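Local coordinates for protein chemotaxis transducer (Pseudomonas aeruginosa, PDB 6GCV) that senses nitrate as a chemoreceptor, binding it directly through its PilJ-type ligand-binding domain to direct chemotaxis, at residues Leu30-Ala35 with Glu121-Leu126. Sequence-based numbering, arbitrary orientation.
Sequences LSQKMA and ELLGEL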
ATOM      1  N   LEU A  30      -1.614  -1.254   3.544  1.00 13.29           N
ATOM      2  CA  LEU A  30      -2.812  -1.724   4.217  1.00 13.02           C
ATOM      3  C   LEU A  30      -3.848  -0.609   4.337  1.00 13.50           C
ATOM      4  O   LEU A  30      -5.057  -0.863   4.216  1.00 13.65           O
ATOM      5  CB  LEU A  30      -2.470  -2.314   5.582  1.00 12.98           C
ATOM      6  CG  LEU A  30      -1.676  -3.626   5.537  1.00 13.24           C
ATOM      7  CD1 LEU A  30      -1.103  -3.947   6.891  1.00 15.03           C
ATOM      8  CD2 LEU A  30      -2.504  -4.792   5.041  1.00 14.31           C
ATOM      9  N   SER A  31      -3.390   0.613   4.589  1.00 13.68           N
ATOM     10  CA  SER A  31      -4.320   1.726   4.678  1.00 13.38           C
ATOM     11  C   SER A  31      -5.168   1.875   3.422  1.00 13.24           C
ATOM     12  O   SER A  31      -6.318   2.300   3.502  1.00 14.28           O
ATOM     13  CB  SER A  31      -3.567   3.029   5.006  1.00 13.67           C
ATOM     14  OG  SER A  31      -2.879   3.587   3.884  1.00 14.38           O
ATOM     15  N   GLN A  32      -4.566   1.580   2.281  1.00 13.16           N
ATOM     16  CA  GLN A  32      -5.263   1.700   1.006  1.00 12.85           C
ATOM     17  C   GLN A  32      -6.145   0.466   0.702  1.00 12.77           C
ATOM     18  O   GLN A  32      -7.261   0.605   0.199  1.00 13.33           O
ATOM     19  CB  GLN A  32      -4.249   1.967  -0.109  1.00 13.10           C
ATOM     20  CG  GLN A  32      -3.408   3.193   0.163  1.00 13.47           C
ATOM     21  CD  GLN A  32      -4.246   4.409   0.345  1.00 13.96           C
ATOM     22  OE1 GLN A  32      -4.822   4.878  -0.634  1.00 15.72           O
ATOM     23  NE2 GLN A  32      -4.368   4.901   1.584  1.00 14.98           N
ATOM     24  N   LYS A  33      -5.617  -0.707   1.022  1.00 12.56           N
ATOM     25  CA  LYS A  33      -6.394  -1.945   0.859  1.00 12.99           C
ATOM     26  C   LYS A  33      -7.694  -1.906   1.642  1.00 12.78           C
ATOM     27  O   LYS A  33      -8.756  -2.295   1.133  1.00 13.36           O
ATOM     28  CB  LYS A  33      -5.526  -3.159   1.236  1.00 13.27           C
ATOM     29  CG  LYS A  33      -6.202  -4.513   1.020  1.00 14.78           C
ATOM     30  CD  LYS A  33      -5.193  -5.641   1.190  1.00 17.67           C
ATOM     31  CE  LYS A  33      -5.804  -6.987   0.838  1.00 20.52           C
ATOM     32  NZ  LYS A  33      -6.493  -7.545   2.020  1.00 25.81           N
ATOM     33  N   MET A  34      -7.614  -1.438   2.885  1.00 12.59           N
ATOM     34  CA  MET A  34      -8.814  -1.398   3.696  1.00 13.83           C
ATOM     35  C   MET A  34      -9.828  -0.406   3.116  1.00 14.01           C
ATOM     36  O   MET A  34     -11.043  -0.646   3.177  1.00 13.73           O
ATOM     37  CB  MET A  34      -8.523  -1.179   5.177  1.00 17.47           C
ATOM     38  CG  MET A  34      -7.866   0.101   5.491  1.00 16.83           C
ATOM     39  SD  MET A  34      -7.349   0.209   7.223  1.00 16.68           S
ATOM     40  CE  MET A  34      -5.961  -0.875   7.492  1.00 17.65           C
ATOM     41  N   ALA A  35      -9.350   0.700   2.560  1.00 13.77           N
ATOM     42  CA  ALA A  35     -10.271   1.645   1.945  1.00 14.37           C
ATOM     43  C   ALA A  35     -10.986   1.001   0.745  1.00 14.15           C
ATOM     44  O   ALA A  35     -12.196   1.149   0.575  1.00 14.38           O
ATOM     45  CB  ALA A  35      -9.553   2.898   1.506  1.00 15.50           C
ATOM     46  N   GLU A 121      -4.323  11.494   3.881  1.00 17.39           N
ATOM     47  CA  GLU A 121      -3.610  12.038   5.010  1.00 18.65           C
ATOM     48  C   GLU A 121      -2.904  10.956   5.795  1.00 17.73           C
ATOM     49  O   GLU A 121      -1.720  11.082   6.143  1.00 17.82           O
ATOM     50  CB  GLU A 121      -4.560  12.849   5.911  1.00 21.60           C
ATOM     51  CG  GLU A 121      -3.907  13.397   7.168  1.00 25.26           C
ATOM     52  CD  GLU A 121      -4.852  14.176   8.051  1.00 30.10           C
ATOM     53  OE1 GLU A 121      -5.914  14.637   7.570  1.00 39.42           O
ATOM     54  OE2 GLU A 121      -4.497  14.382   9.228  1.00 35.60           O
ATOM     55  N   LEU A 122      -3.631   9.884   6.103  1.00 16.38           N
ATOM     56  CA  LEU A 122      -3.019   8.776   6.839  1.00 16.51           C
ATOM     57  C   LEU A 122      -1.847   8.190   6.067  1.00 16.51           C
ATOM     58  O   LEU A 122      -0.777   7.933   6.611  1.00 16.06           O
ATOM     59  CB  LEU A 122      -4.039   7.698   7.192  1.00 16.95           C
ATOM     60  CG  LEU A 122      -3.471   6.451   7.863  1.00 17.27           C
ATOM     61  CD1 LEU A 122      -2.826   6.795   9.171  1.00 17.33           C
ATOM     62  CD2 LEU A 122      -4.549   5.405   8.091  1.00 18.08           C
ATOM     63  N   LEU A 123      -2.066   7.961   4.770  1.00 16.20           N
ATOM     64  CA  LEU A 123      -1.004   7.437   3.908  1.00 15.89           C
ATOM     65  C   LEU A 123       0.253   8.306   3.998  1.00 16.41           C
ATOM     66  O   LEU A 123       1.373   7.782   4.159  1.00 16.95           O
ATOM     67  CB  LEU A 123      -1.526   7.340   2.466  1.00 15.84           C
ATOM     68  CG  LEU A 123      -0.500   6.945   1.428  1.00 16.37           C
ATOM     69  CD1 LEU A 123       0.123   5.604   1.713  1.00 18.50           C
ATOM     70  CD2 LEU A 123      -1.132   6.974   0.056  1.00 16.73           C
ATOM     71  N   GLY A 124       0.053   9.618   3.941  1.00 16.89           N
ATOM     72  CA  GLY A 124       1.188  10.548   4.025  1.00 18.66           C
ATOM     73  C   GLY A 124       1.939  10.425   5.332  1.00 19.51           C
ATOM     74  O   GLY A 124       3.166  10.477   5.362  1.00 19.12           O
ATOM     75  N   GLU A 125       1.195  10.308   6.427  1.00 18.33           N
ATOM     76  CA  GLU A 125       1.836  10.184   7.743  1.00 18.70           C
ATOM     77  C   GLU A 125       2.518   8.852   7.941  1.00 17.52           C
ATOM     78  O   GLU A 125       3.552   8.786   8.608  1.00 18.95           O
ATOM     79  CB  GLU A 125       0.871  10.490   8.870  1.00 19.63           C
ATOM     80  CG  GLU A 125       0.318  11.916   8.774  1.00 21.73           C
ATOM     81  CD  GLU A 125       1.365  13.012   8.890  1.00 25.20           C
ATOM     82  OE1 GLU A 125       2.474  12.801   9.416  1.00 27.34           O
ATOM     83  OE2 GLU A 125       1.061  14.146   8.463  1.00 35.34           O
ATOM     84  N   LEU A 126       1.979   7.801   7.328  1.00 16.57           N
ATOM     85  CA  LEU A 126       2.660   6.523   7.346  1.00 17.00           C
ATOM     86  C   LEU A 126       3.936   6.570   6.533  1.00 18.02           C
ATOM     87  O   LEU A 126       4.942   5.987   6.898  1.00 18.14           O
ATOM     88  CB  LEU A 126       1.737   5.413   6.834  1.00 16.51           C
ATOM     89  CG  LEU A 126       0.579   5.069   7.751  1.00 16.79           C
ATOM     90  CD1 LEU A 126      -0.481   4.254   7.024  1.00 16.26           C
ATOM     91  CD2 LEU A 126       1.069   4.376   9.014  1.00 18.14           C
TER
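Ser31 sits among three leucines of the partner helix, an example of how a small polar residue can pack at a helix-helix interface while its hydroxyl bonds within its own helix, to Gln32 and Arg28. Its CB lies 3.9 Å from Leu126 CD1 and 4.0 Å from Leu122 CD2, so one methyl from each of these two leucines meets it; Leu123 CD1 lies 4.2 Å from Ser31 OG. The OG is tucked between the backbone N and the carbonyl carbon (chi1 77°), and from there it takes a hydrogen bond from its neighbour: Gln32 NE2 to Ser31 OG is 3.0 Å, almost perfectly straight and in the amide plane. The bend at chi2 (-58°) folds the Gln32 amide back beside Ser31, and the side chain crosses that of Leu123 at about a right angle, with NE2 3.8 Å from Leu123 CB and CD 4.0 Å from Leu123 CD2. Helices 18-42 and 112-137 run antiparallel in the four-helix bundle, their segment axes 10.0 Å apart at 161°. Between residues 30-35 and 121-126 the touch is van der Waals alone; bonds from Gln32 NE2 to Ser119, earlier on the partner helix, and from Arg36 of the second subunit to Gln32 OE1 fix the amide's rotation and tie this buried seam to the dimer interface.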